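Tartronate semialdehyde reductase (Salmonella typhimurium, PDB 1VPD) probably catalyses the NAD(P)H-dependent reduction of tartronate semialdehyde (2-hydroxy-3-oxopropanoate) to D-glycerate, the last step in converting galactarate to D-glycerate. Local coordinates at residues 18-23 / 156-161; 124-129 / 176-181; 153-156 / 161-164; 181-186 / 239-244; 73-78 / 95-100. All coordinates share one frame; numbering follows the deposited sequence. Where two conformers were deposited one is given.

In the fold
Interactions 1, 3 and 5 lie in the N-terminal Rossmann-type domain, where helices and loops pack on the central mixed sheet. Interactions 1 and 3, both partly buried, share Lys-156 and Ser-161 and are held by selenomethionine and aliphatic packing. Interaction 5, fully buried, sets a valine against a hydrogen-bonded aspartate and serine, and its Met-98 touches Met-20 and Met-158 of interaction 1. Interaction 2 is a polar surface contact that joins strand 119-126 to helix 170-198 round a bound tartrate. Interaction 4, buried among the C-terminal helices, uses that same long helix but sets a histidine ring against alanine and valine; its Lys-243 reaches back to Ser-100 O of interaction 5.

Interaction 1. Residues 18-23 / 156-161; sequences KPMSKN and KAMAGS
Both selenomethionines, Met-20 and Met-158, have chi1 close to -70°, which places CG beside the backbone N, and both run extended through chi2 before bending at chi3, to 79° in Met-20 and to -67° in Met-158. The two side chains cross at about a right angle. The selenium of Met-158 settles against the root and the tip of its partner, with Met-158 SE 3.9 Å from Met-20 CB and 4.0 Å from Met-20 CE. Nearer its own backbone, Met-158 CG lies against the helix carbonyl, 3.5 Å from Met-20 O. One turn further along, Asn-23 CB approaches Ala-157 O at 3.9 Å.

Residues 18-23 belong to the helix that follows the glycine-rich loop of the Rossmann fold, a region predicted to bind NAD. Residues 156-159 form a type I turn closed by the backbone bond from Ala-159 N to Lys-156 O, with Lys-156 NZ also donating to Ala-159 O at 3.0 Å. Phe-10 of strand 7-11 and Met-98 add to the apolar surroundings, where long, unbranched and polarisable side chains can mould themselves to one another.

The polar link is made by a water. It accepts from Asn-23 ND2 at 2.9 Å and donates to Met-158 O at 2.8 Å, while the same ND2 is also hydrogen-bonded to Ile-133 O. Asparagine suits this place because one amide nitrogen can serve both acceptors. With no direct hydrogen bond between helix and turn, the chemistry implies a joint that rests on dispersion forces, with a single water relaying the polar contact.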
# COMPACT_ATOMS: atom_id res chain seq x y z
N LYS A 18 -6.65 -7.58 -4.64
CA LYS A 18 -7.06 -8.76 -5.41
C LYS A 18 -6.06 -9.92 -5.28
O LYS A 18 -6.44 -11.01 -4.85
CB LYS A 18 -7.36 -8.41 -6.86
CG LYS A 18 -7.88 -9.60 -7.66
CD LYS A 18 -8.57 -9.13 -8.91
CE LYS A 18 -7.62 -8.97 -10.03
NZ LYS A 18 -8.38 -8.84 -11.32
N PRO A 19 -4.78 -9.73 -5.63
CA PRO A 19 -3.81 -10.82 -5.46
C PRO A 19 -3.62 -11.29 -4.03
O PRO A 19 -3.36 -12.48 -3.81
CB PRO A 19 -2.51 -10.27 -6.07
CG PRO A 19 -2.70 -8.79 -6.11
CD PRO A 19 -4.18 -8.55 -6.30
N MSE A 20 -3.75 -10.38 -3.06
CA MSE A 20 -3.66 -10.74 -1.67
C MSE A 20 -4.79 -11.72 -1.28
O MSE A 20 -4.54 -12.74 -0.66
CB MSE A 20 -3.71 -9.49 -0.81
CG MSE A 20 -2.38 -8.68 -0.91
SE MSE A 20 -2.60 -6.86 -0.22
CE MSE A 20 -2.49 -7.24 1.67
N SER A 21 -6.01 -11.38 -1.68
CA SER A 21 -7.16 -12.23 -1.41
C SER A 21 -6.98 -13.61 -2.05
O SER A 21 -7.33 -14.63 -1.44
CB SER A 21 -8.47 -11.57 -1.87
OG SER A 21 -8.63 -11.54 -3.27
N LYS A 22 -6.41 -13.65 -3.26
CA LYS A 22 -6.18 -14.92 -3.95
C LYS A 22 -5.14 -15.77 -3.23
O LYS A 22 -5.28 -16.99 -3.15
CB LYS A 22 -5.82 -14.69 -5.42
CG LYS A 22 -6.99 -14.19 -6.23
CD LYS A 22 -6.61 -14.13 -7.68
CE LYS A 22 -7.73 -13.58 -8.50
NZ LYS A 22 -7.27 -13.24 -9.87
N ASN A 23 -4.13 -15.14 -2.62
CA ASN A 23 -3.20 -15.89 -1.80
C ASN A 23 -3.84 -16.49 -0.55
O ASN A 23 -3.44 -17.58 -0.12
CB ASN A 23 -1.96 -15.05 -1.46
CG ASN A 23 -1.02 -14.94 -2.65
OD1 ASN A 23 -0.94 -15.89 -3.46
ND2 ASN A 23 -0.31 -13.80 -2.77
N LYS A 156 0.36 -13.66 7.56
CA LYS A 156 1.56 -14.27 6.98
C LYS A 156 1.27 -15.03 5.69
O LYS A 156 2.14 -15.19 4.86
CB LYS A 156 2.27 -15.16 8.00
CG LYS A 156 3.59 -15.75 7.54
CD LYS A 156 4.69 -14.69 7.41
CE LYS A 156 6.03 -15.31 7.01
NZ LYS A 156 5.97 -15.95 5.66
N ALA A 157 0.03 -15.50 5.51
CA ALA A 157 -0.36 -16.16 4.27
C ALA A 157 -0.25 -15.28 3.02
O ALA A 157 -0.23 -15.80 1.90
CB ALA A 157 -1.77 -16.74 4.40
N MSE A 158 -0.17 -13.96 3.21
CA MSE A 158 -0.03 -13.00 2.11
C MSE A 158 1.39 -12.42 1.99
O MSE A 158 1.65 -11.61 1.09
CB MSE A 158 -1.00 -11.83 2.32
CG MSE A 158 -2.46 -12.22 2.16
SE MSE A 158 -3.68 -10.87 2.83
CE MSE A 158 -3.24 -10.99 4.70
N ALA A 159 2.29 -12.85 2.87
CA ALA A 159 3.50 -12.10 3.17
C ALA A 159 4.77 -12.94 3.30
O ALA A 159 4.73 -14.13 3.64
CB ALA A 159 3.29 -11.34 4.47
N GLY A 160 5.90 -12.28 3.08
CA GLY A 160 7.20 -12.80 3.47
C GLY A 160 7.60 -12.45 4.89
O GLY A 160 8.48 -13.10 5.47
N SER A 161 6.98 -11.43 5.47
CA SER A 161 7.33 -10.94 6.79
C SER A 161 6.13 -10.21 7.41
O SER A 161 5.47 -9.45 6.73
CB SER A 161 8.51 -9.95 6.71
OG SER A 161 8.79 -9.39 7.98
O HOH W 1 -0.20 -11.52 -1.03

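Interaction 2. Residues 124-129 / 176-181; sequences PVSGGE and LANQVI. With TLA (L(+)-tartaric acid), chain C.
Ser-126 and Asn-178 point their CB atoms at each other, and the asparagine amide comes alongside the serine hydroxyl, with Asn-178 CG 3.6 Å from Ser-126 OG. The serine holds OG opposite its backbone N (chi1 -176°), which directs the hydroxyl to a bound L(+)-tartrate, probably acquired during crystallisation. Ser-126 OG donates to tartrate O41 at 2.6 Å. Beside it, Gly-127 N gives the other oxygen of that carboxylate, O4, a nearly straight bond of 2.8 Å, and Gly-128 N adds a weak one. Gly-127 has a phi of 156°, where a side chain would collide with the preceding carbonyl, so glycine fits.

Here the end of strand 119-126 in the Rossmann domain faces the long helix 170-198. Lys-175 of that helix, the predicted active-site residue, is hydrogen-bonded to the tartrate and to Val-125 O.

On the helix side, Gln-179 folds back at chi2 and turns its amide to the ligand hydroxyl. Tartrate O3 donates to Gln-179 OE1 at 3.0 Å and accepts from Gln-179 NE2 at 3.1 Å, a use of both ends for which a primary amide is well suited. NE2 is also held by Asp-244 OD2.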
# COMPACT_ATOMS: atom_id res chain seq x y z
N PRO A 124 -0.64 -2.12 7.32
CA PRO A 124 -0.26 -1.78 5.95
C PRO A 124 0.93 -2.60 5.48
O PRO A 124 1.62 -3.29 6.25
CB PRO A 124 0.08 -0.28 6.04
CG PRO A 124 0.45 -0.06 7.46
CD PRO A 124 -0.42 -1.00 8.25
N VAL A 125 1.15 -2.56 4.17
CA VAL A 125 2.08 -3.46 3.53
C VAL A 125 3.05 -2.73 2.64
O VAL A 125 2.80 -1.59 2.22
CB VAL A 125 1.33 -4.55 2.69
CG1 VAL A 125 0.21 -5.19 3.49
CG2 VAL A 125 0.75 -4.00 1.39
N SER A 126 4.12 -3.43 2.29
CA SER A 126 5.03 -2.95 1.25
C SER A 126 5.59 -4.08 0.40
O SER A 126 5.93 -5.17 0.91
CB SER A 126 6.18 -2.17 1.86
OG SER A 126 6.98 -1.65 0.82
N GLY A 127 5.74 -3.79 -0.88
CA GLY A 127 6.42 -4.68 -1.80
C GLY A 127 6.03 -4.50 -3.25
O GLY A 127 6.69 -5.03 -4.16
N GLY A 128 4.95 -3.76 -3.48
CA GLY A 128 4.49 -3.48 -4.82
C GLY A 128 3.64 -4.60 -5.36
O GLY A 128 3.57 -5.68 -4.79
N GLU A 129 3.02 -4.35 -6.50
CA GLU A 129 2.14 -5.33 -7.12
C GLU A 129 2.83 -6.69 -7.32
O GLU A 129 2.21 -7.72 -7.07
CB GLU A 129 1.59 -4.76 -8.42
CG GLU A 129 0.59 -5.66 -9.12
CD GLU A 129 0.06 -5.09 -10.42
OE1 GLU A 129 0.65 -4.13 -10.99
OE2 GLU A 129 -0.98 -5.61 -10.87
N LEU A 176 4.58 5.20 6.82
CA LEU A 176 5.04 6.54 6.41
C LEU A 176 6.55 6.54 6.19
O LEU A 176 7.03 7.02 5.16
CB LEU A 176 4.63 7.64 7.40
CG LEU A 176 3.13 7.82 7.63
CD1 LEU A 176 2.88 8.89 8.67
CD2 LEU A 176 2.40 8.13 6.32
N ALA A 177 7.30 5.99 7.14
CA ALA A 177 8.75 5.83 6.95
C ALA A 177 9.05 5.02 5.69
O ALA A 177 9.93 5.36 4.90
CB ALA A 177 9.35 5.15 8.16
N ASN A 178 8.30 3.94 5.48
CA ASN A 178 8.44 3.12 4.28
C ASN A 178 8.26 3.93 3.01
O ASN A 178 9.05 3.81 2.07
CB ASN A 178 7.40 1.99 4.33
CG ASN A 178 7.61 0.94 3.26
OD1 ASN A 178 7.20 1.11 2.08
ND2 ASN A 178 8.21 -0.16 3.66
N GLN A 179 7.23 4.76 2.99
CA GLN A 179 6.86 5.49 1.78
C GLN A 179 7.80 6.65 1.51
O GLN A 179 7.98 7.03 0.37
CB GLN A 179 5.42 5.98 1.88
CG GLN A 179 4.37 4.84 1.81
CD GLN A 179 4.56 3.93 0.62
OE1 GLN A 179 5.41 3.03 0.63
NE2 GLN A 179 3.80 4.18 -0.44
N VAL A 180 8.39 7.21 2.57
CA VAL A 180 9.49 8.16 2.42
C VAL A 180 10.63 7.47 1.68
O VAL A 180 11.14 8.01 0.69
CB VAL A 180 9.96 8.69 3.81
CG1 VAL A 180 11.33 9.39 3.71
CG2 VAL A 180 8.91 9.63 4.39
N ILE A 181 11.02 6.30 2.15
CA ILE A 181 12.14 5.59 1.51
C ILE A 181 11.81 5.23 0.06
O ILE A 181 12.63 5.41 -0.83
CB ILE A 181 12.56 4.35 2.32
CG1 ILE A 181 13.33 4.81 3.56
CG2 ILE A 181 13.44 3.44 1.47
CD1 ILE A 181 13.40 3.73 4.64
O1 TLA C . 2.32 1.43 -0.98
O11 TLA C . 1.39 -0.36 -1.88
C1 TLA C . 2.25 0.55 -1.87
C2 TLA C . 3.19 0.67 -3.04
O2 TLA C . 2.95 -0.39 -3.98
C3 TLA C . 4.67 0.76 -2.66
O3 TLA C . 5.07 2.05 -2.22
C4 TLA C . 5.06 -0.25 -1.62
O4 TLA C . 4.69 -1.42 -1.80
O41 TLA C . 5.71 0.08 -0.63

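Interaction 3. Residues 153-156 / 161-164; sequences DLMK and SVVH
Met-155, a selenomethionine, starts its contact with Val-162 at the first carbon, since Met-155 CB lies 4.1 Å from both valine methyls, CG1 and CG2. CG carries the chain on toward the neighbouring strands, and the selenium packs beside Ile-96. A bend at chi3 (-72°) swings the terminal methyl back, so that Met-155 CE touches Val-162 CG1 at 4.0 Å. The two side chains meet at roughly a right angle, and Phe-148, Leu-121 and Val-141 close round the selenomethionine.

The contact lies within a beta-alpha-beta unit, strand 137-142, helix 145-156 and strand 161-166, in which the last strand runs parallel to the first and lies at the edge of the sheet. Its tight return, only four residues long between 156 and 161, brings Val-162 against the last turn of the helix.

The other branch of the valine works on the backbone. Val-162 CG2 presses close to the helix end, 3.7 Å from Lys-156 CA and 3.8 Å from Lys-156 N. A beta-branched residue suits this strand position because its two methyls cover two neighbours at once. Lys-156 contributes its methylenes, with CD 4.1 Å from Val-162 CG2 and CE passing 4.3 Å from Ser-161 N.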
# COMPACT_ATOMS: atom_id res chain seq x y z
N ASP A 153 -0.80 -15.85 11.51
CA ASP A 153 -0.80 -16.80 10.41
C ASP A 153 -1.64 -16.32 9.24
O ASP A 153 -1.26 -16.52 8.11
CB ASP A 153 -1.33 -18.18 10.86
CG ASP A 153 -0.37 -18.91 11.78
OD1 ASP A 153 0.85 -18.61 11.84
OD2 ASP A 153 -0.76 -19.86 12.51
N LEU A 154 -2.77 -15.69 9.52
CA LEU A 154 -3.64 -15.19 8.47
C LEU A 154 -2.88 -14.12 7.67
O LEU A 154 -2.88 -14.14 6.44
CB LEU A 154 -4.89 -14.56 9.08
CG LEU A 154 -5.82 -13.81 8.11
CD1 LEU A 154 -6.35 -14.72 7.02
CD2 LEU A 154 -6.95 -13.13 8.84
N MSE A 155 -2.27 -13.18 8.38
CA MSE A 155 -1.51 -12.11 7.70
C MSE A 155 -0.31 -12.69 6.94
O MSE A 155 0.01 -12.27 5.81
CB MSE A 155 -1.08 -11.03 8.70
CG MSE A 155 -2.23 -10.20 9.23
SE MSE A 155 -1.71 -8.77 10.42
CE MSE A 155 -1.21 -9.81 12.03
N LYS A 156 0.36 -13.66 7.56
CA LYS A 156 1.56 -14.27 6.98
C LYS A 156 1.27 -15.03 5.69
O LYS A 156 2.14 -15.19 4.86
CB LYS A 156 2.27 -15.16 8.00
CG LYS A 156 3.59 -15.75 7.54
CD LYS A 156 4.69 -14.69 7.41
CE LYS A 156 6.03 -15.31 7.01
NZ LYS A 156 5.97 -15.95 5.66
N SER A 161 6.98 -11.43 5.47
CA SER A 161 7.33 -10.94 6.79
C SER A 161 6.13 -10.21 7.41
O SER A 161 5.47 -9.45 6.73
CB SER A 161 8.51 -9.95 6.71
OG SER A 161 8.79 -9.39 7.98
N VAL A 162 5.85 -10.48 8.68
CA VAL A 162 4.81 -9.78 9.44
C VAL A 162 5.39 -9.38 10.79
O VAL A 162 5.76 -10.24 11.60
CB VAL A 162 3.54 -10.64 9.62
CG1 VAL A 162 2.48 -9.87 10.39
CG2 VAL A 162 3.00 -11.09 8.28
N VAL A 163 5.50 -8.08 11.03
CA VAL A 163 6.19 -7.56 12.21
C VAL A 163 5.30 -6.59 12.99
O VAL A 163 4.71 -5.66 12.43
CB VAL A 163 7.51 -6.85 11.80
CG1 VAL A 163 8.12 -6.08 12.97
CG2 VAL A 163 8.49 -7.84 11.20
N HIS A 164 5.23 -6.78 14.30
CA HIS A 164 4.50 -5.92 15.20
C HIS A 164 5.38 -4.73 15.60
O HIS A 164 6.48 -4.91 16.13
CB HIS A 164 4.12 -6.74 16.44
CG HIS A 164 3.26 -6.02 17.43
ND1 HIS A 164 2.12 -5.32 17.08
CD2 HIS A 164 3.34 -5.94 18.77
CE1 HIS A 164 1.55 -4.83 18.16
NE2 HIS A 164 2.27 -5.19 19.20

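Interaction 4. Residues 181-186 / 239-244; sequences IVALNI and DLHIKD
His-241 NE2 is hydrogen-bonded to the backbone carbonyl of Gln-179, and beside that bond it has Ala-183 CB at 3.5 Å. The imidazole reaches from helix 238-255 into the flank of helix 170-198, where its neighbouring carbon, His-241 CE1, comes within 3.5 Å of Ala-183 N. Small alanine lets the ring lie this close to the helix backbone. Val-182 approaches differently: its CG1 stands at the ring edge, near the ring plane, 3.9 Å from His-241 CE1.

To reach this place the histidine takes a chi1 of -146°, away from a staggered position. Its carbonyl bond and the rings of His-282 and Phe-236, which meet it, probably hold it there. Histidine suits the site because one flat group combines a donor for a helix carbonyl with an aromatic packing surface.

Further along helix 238-255, Lys-243 NZ forms a salt bridge of 2.8 Å with Asp-244 OD1, which it meets from above the carboxylate plane, 36° out of it. That nitrogen is also bonded to Ser-100 O of the N-terminal domain, and Lys-243 is a predicted NAD-binding residue. Two packed helices of this kind belong to the all-helical C-terminal domain of the 3-hydroxyisobutyrate dehydrogenase family, whose long helix 170-198 lines the cleft between the domains.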
# COMPACT_ATOMS: atom_id res chain seq x y z
N ILE A 181 11.02 6.30 2.15
CA ILE A 181 12.14 5.59 1.51
C ILE A 181 11.81 5.23 0.06
O ILE A 181 12.63 5.41 -0.83
CB ILE A 181 12.56 4.35 2.32
CG1 ILE A 181 13.33 4.81 3.56
CG2 ILE A 181 13.44 3.44 1.47
CD1 ILE A 181 13.40 3.73 4.64
N VAL A 182 10.62 4.71 -0.20
CA VAL A 182 10.30 4.29 -1.55
C VAL A 182 10.33 5.48 -2.51
O VAL A 182 10.92 5.40 -3.60
CB VAL A 182 8.96 3.55 -1.61
CG1 VAL A 182 8.57 3.25 -3.05
CG2 VAL A 182 9.04 2.23 -0.81
N ALA A 183 9.70 6.60 -2.13
CA ALA A 183 9.69 7.77 -2.99
C ALA A 183 11.10 8.25 -3.26
O ALA A 183 11.43 8.53 -4.41
CB ALA A 183 8.88 8.89 -2.40
N LEU A 184 11.92 8.35 -2.22
CA LEU A 184 13.27 8.88 -2.38
C LEU A 184 14.17 7.92 -3.16
O LEU A 184 14.98 8.36 -3.94
CB LEU A 184 13.88 9.23 -1.02
CG LEU A 184 13.15 10.39 -0.32
CD1 LEU A 184 13.69 10.62 1.08
CD2 LEU A 184 13.28 11.67 -1.13
N ASN A 185 14.02 6.61 -2.97
CA ASN A 185 14.83 5.63 -3.69
C ASN A 185 14.49 5.70 -5.18
O ASN A 185 15.38 5.57 -6.02
CB ASN A 185 14.61 4.21 -3.19
CG ASN A 185 15.32 3.92 -1.85
OD1 ASN A 185 15.85 4.83 -1.18
ND2 ASN A 185 15.35 2.61 -1.47
N ILE A 186 13.21 5.91 -5.52
CA ILE A 186 12.81 6.05 -6.91
C ILE A 186 13.38 7.35 -7.49
O ILE A 186 13.93 7.36 -8.60
CB ILE A 186 11.27 6.01 -7.10
CG1 ILE A 186 10.73 4.63 -6.76
CG2 ILE A 186 10.90 6.38 -8.54
CD1 ILE A 186 9.20 4.60 -6.68
N ASP A 239 -0.75 9.50 -7.65
CA ASP A 239 -1.74 10.15 -6.81
C ASP A 239 -1.85 9.53 -5.40
O ASP A 239 -2.08 10.26 -4.43
CB ASP A 239 -3.11 10.24 -7.49
CG ASP A 239 -3.18 11.33 -8.53
OD1 ASP A 239 -2.35 12.29 -8.49
OD2 ASP A 239 -4.04 11.31 -9.43
N LEU A 240 -1.70 8.21 -5.31
CA LEU A 240 -1.67 7.54 -4.02
C LEU A 240 -0.38 7.83 -3.24
O LEU A 240 -0.43 8.02 -2.03
CB LEU A 240 -1.87 6.03 -4.16
CG LEU A 240 -3.24 5.64 -4.68
CD1 LEU A 240 -3.26 4.13 -4.97
CD2 LEU A 240 -4.33 6.02 -3.70
N HIS A 241 0.75 7.89 -3.93
CA HIS A 241 2.00 8.21 -3.25
C HIS A 241 1.98 9.65 -2.73
O HIS A 241 2.51 9.90 -1.66
CB HIS A 241 3.23 7.91 -4.11
CG HIS A 241 4.41 7.45 -3.30
ND1 HIS A 241 5.35 6.57 -3.79
CD2 HIS A 241 4.79 7.75 -2.03
CE1 HIS A 241 6.26 6.35 -2.85
NE2 HIS A 241 5.95 7.05 -1.78
N ILE A 242 1.32 10.56 -3.45
CA ILE A 242 1.12 11.93 -2.98
C ILE A 242 0.39 11.93 -1.64
O ILE A 242 0.79 12.64 -0.71
CB ILE A 242 0.36 12.80 -4.04
CG1 ILE A 242 1.31 13.15 -5.19
CG2 ILE A 242 -0.20 14.06 -3.39
CD1 ILE A 242 0.65 13.80 -6.41
N LYS A 243 -0.67 11.14 -1.53
CA LYS A 243 -1.43 11.03 -0.27
C LYS A 243 -0.53 10.51 0.86
O LYS A 243 -0.58 11.06 1.97
CB LYS A 243 -2.67 10.15 -0.49
CG LYS A 243 -3.41 9.69 0.76
CD LYS A 243 -2.90 8.37 1.31
CE LYS A 243 -3.00 7.20 0.32
NZ LYS A 243 -2.60 5.88 0.93
N ASP A 244 0.29 9.51 0.57
CA ASP A 244 1.21 8.98 1.58
C ASP A 244 2.23 10.04 2.00
O ASP A 244 2.52 10.18 3.18
CB ASP A 244 1.95 7.74 1.11
CG ASP A 244 1.07 6.51 1.02
OD1 ASP A 244 0.00 6.44 1.71
OD2 ASP A 244 1.38 5.58 0.25

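Interaction 5. Residues 73-78 / 95-100; sequences PHVKEV and LIDMSS
Val-75, on helix 72-80, presses both its methyls against Asp-97, which ends strand 94-97, and Ser-99 in the loop beyond it, where the helix packs on the parallel part of the Rossmann sheet. This is the tight part of the contact. Val-75 CG1 lies 3.5 Å from Asp-97 OD2, and CG2 lies 3.6 Å from that same oxygen. Trans about chi1 (179°), the valine spreads its two branches over the carboxylate, and CG2 reaches on to Ser-99 OG at 3.5 Å. A compact, beta-branched residue suits this spot, with Leu-69, Ile-101 and Ile-109 also against it.

Away from Val-75 the contact slackens. The Leu-95 side chain stays 5.1 Å from the helix segment, while on the helix's outer side Pro-73 and Glu-77 are exposed and Lys-76 forms a salt bridge with Glu-108.

The buried aspartate is well supplied with donors, which probably favours its ionised form. Thr-67 OG1 bonds OD1 from the neighbouring strand. Ser-99 OG, also hydrogen-bonded to Leu-69 N, donates to the syn lone pair of Asp-97 OD1 at 2.6 Å. An Asx turn completes the grip: Ser-99 N reaches Asp-97 OD1 at 3.1 Å from the face away from Val-75 CG1, 67° out of the carboxylate plane.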
# COMPACT_ATOMS: atom_id res chain seq x y z
N PRO A 73 -10.79 8.38 4.20
CA PRO A 73 -12.23 8.52 3.92
C PRO A 73 -12.88 7.22 3.46
O PRO A 73 -14.01 6.92 3.87
CB PRO A 73 -12.28 9.56 2.79
CG PRO A 73 -11.06 10.39 3.00
CD PRO A 73 -10.00 9.45 3.54
N HIS A 74 -12.18 6.45 2.64
CA HIS A 74 -12.73 5.18 2.17
C HIS A 74 -12.85 4.18 3.32
O HIS A 74 -13.87 3.50 3.45
CB HIS A 74 -11.88 4.54 1.08
CG HIS A 74 -12.09 5.11 -0.29
ND1 HIS A 74 -11.50 6.29 -0.71
CD2 HIS A 74 -12.78 4.65 -1.36
CE1 HIS A 74 -11.83 6.53 -1.97
NE2 HIS A 74 -12.61 5.55 -2.38
N VAL A 75 -11.81 4.06 4.16
CA VAL A 75 -11.86 3.13 5.28
C VAL A 75 -12.97 3.55 6.26
O VAL A 75 -13.71 2.71 6.76
CB VAL A 75 -10.51 3.03 6.04
CG1 VAL A 75 -10.60 2.06 7.24
CG2 VAL A 75 -9.43 2.56 5.10
N LYS A 76 -13.07 4.83 6.54
CA LYS A 76 -14.11 5.34 7.45
C LYS A 76 -15.50 5.01 6.94
O LYS A 76 -16.38 4.60 7.72
CB LYS A 76 -13.95 6.84 7.67
CG LYS A 76 -12.81 7.21 8.60
CD LYS A 76 -12.78 8.69 8.90
CE LYS A 76 -11.62 9.01 9.86
NZ LYS A 76 -11.45 10.48 10.02
N GLU A 77 -15.73 5.16 5.64
CA GLU A 77 -17.05 4.84 5.06
C GLU A 77 -17.36 3.34 5.19
O GLU A 77 -18.45 2.95 5.61
CB GLU A 77 -17.17 5.30 3.60
CG GLU A 77 -18.56 5.11 3.00
CD GLU A 77 -19.67 5.85 3.74
OE1 GLU A 77 -19.40 6.86 4.41
OE2 GLU A 77 -20.83 5.42 3.64
N VAL A 78 -16.40 2.49 4.86
CA VAL A 78 -16.58 1.05 4.93
C VAL A 78 -16.73 0.55 6.39
O VAL A 78 -17.55 -0.33 6.68
CB VAL A 78 -15.44 0.30 4.20
CG1 VAL A 78 -15.38 -1.17 4.59
CG2 VAL A 78 -15.60 0.44 2.68
N LEU A 95 -11.14 -6.04 12.96
CA LEU A 95 -10.80 -5.43 11.68
C LEU A 95 -9.29 -5.37 11.56
O LEU A 95 -8.63 -4.83 12.45
CB LEU A 95 -11.36 -4.02 11.56
CG LEU A 95 -10.86 -3.16 10.38
CD1 LEU A 95 -11.26 -3.75 9.05
CD2 LEU A 95 -11.40 -1.74 10.51
N ILE A 96 -8.76 -5.93 10.48
CA ILE A 96 -7.37 -5.77 10.10
C ILE A 96 -7.37 -4.84 8.90
O ILE A 96 -7.64 -5.25 7.76
CB ILE A 96 -6.68 -7.12 9.78
CG1 ILE A 96 -6.78 -8.09 10.96
CG2 ILE A 96 -5.19 -6.93 9.43
CD1 ILE A 96 -6.19 -9.43 10.67
N ASP A 97 -7.12 -3.57 9.15
CA ASP A 97 -7.05 -2.62 8.04
C ASP A 97 -5.64 -2.62 7.50
O ASP A 97 -4.69 -2.26 8.21
CB ASP A 97 -7.47 -1.21 8.48
CG ASP A 97 -7.46 -0.22 7.33
OD1 ASP A 97 -7.61 -0.64 6.14
OD2 ASP A 97 -7.31 1.01 7.56
N MSE A 98 -5.50 -3.04 6.24
CA MSE A 98 -4.21 -3.12 5.57
C MSE A 98 -3.98 -1.95 4.61
O MSE A 98 -2.99 -1.92 3.88
CB MSE A 98 -4.09 -4.47 4.86
CG MSE A 98 -4.24 -5.64 5.88
SE MSE A 98 -3.91 -7.42 5.20
CE MSE A 98 -1.98 -7.47 5.44
N SER A 99 -4.88 -0.97 4.66
CA SER A 99 -4.76 0.27 3.90
C SER A 99 -3.64 1.13 4.46
O SER A 99 -3.31 1.08 5.65
CB SER A 99 -6.06 1.07 4.01
OG SER A 99 -7.22 0.27 3.76
N SER A 100 -3.07 1.96 3.60
CA SER A 100 -2.15 2.99 4.03
C SER A 100 -2.94 4.26 4.32
O SER A 100 -3.46 4.90 3.39
CB SER A 100 -1.13 3.27 2.93
OG SER A 100 -0.39 2.12 2.63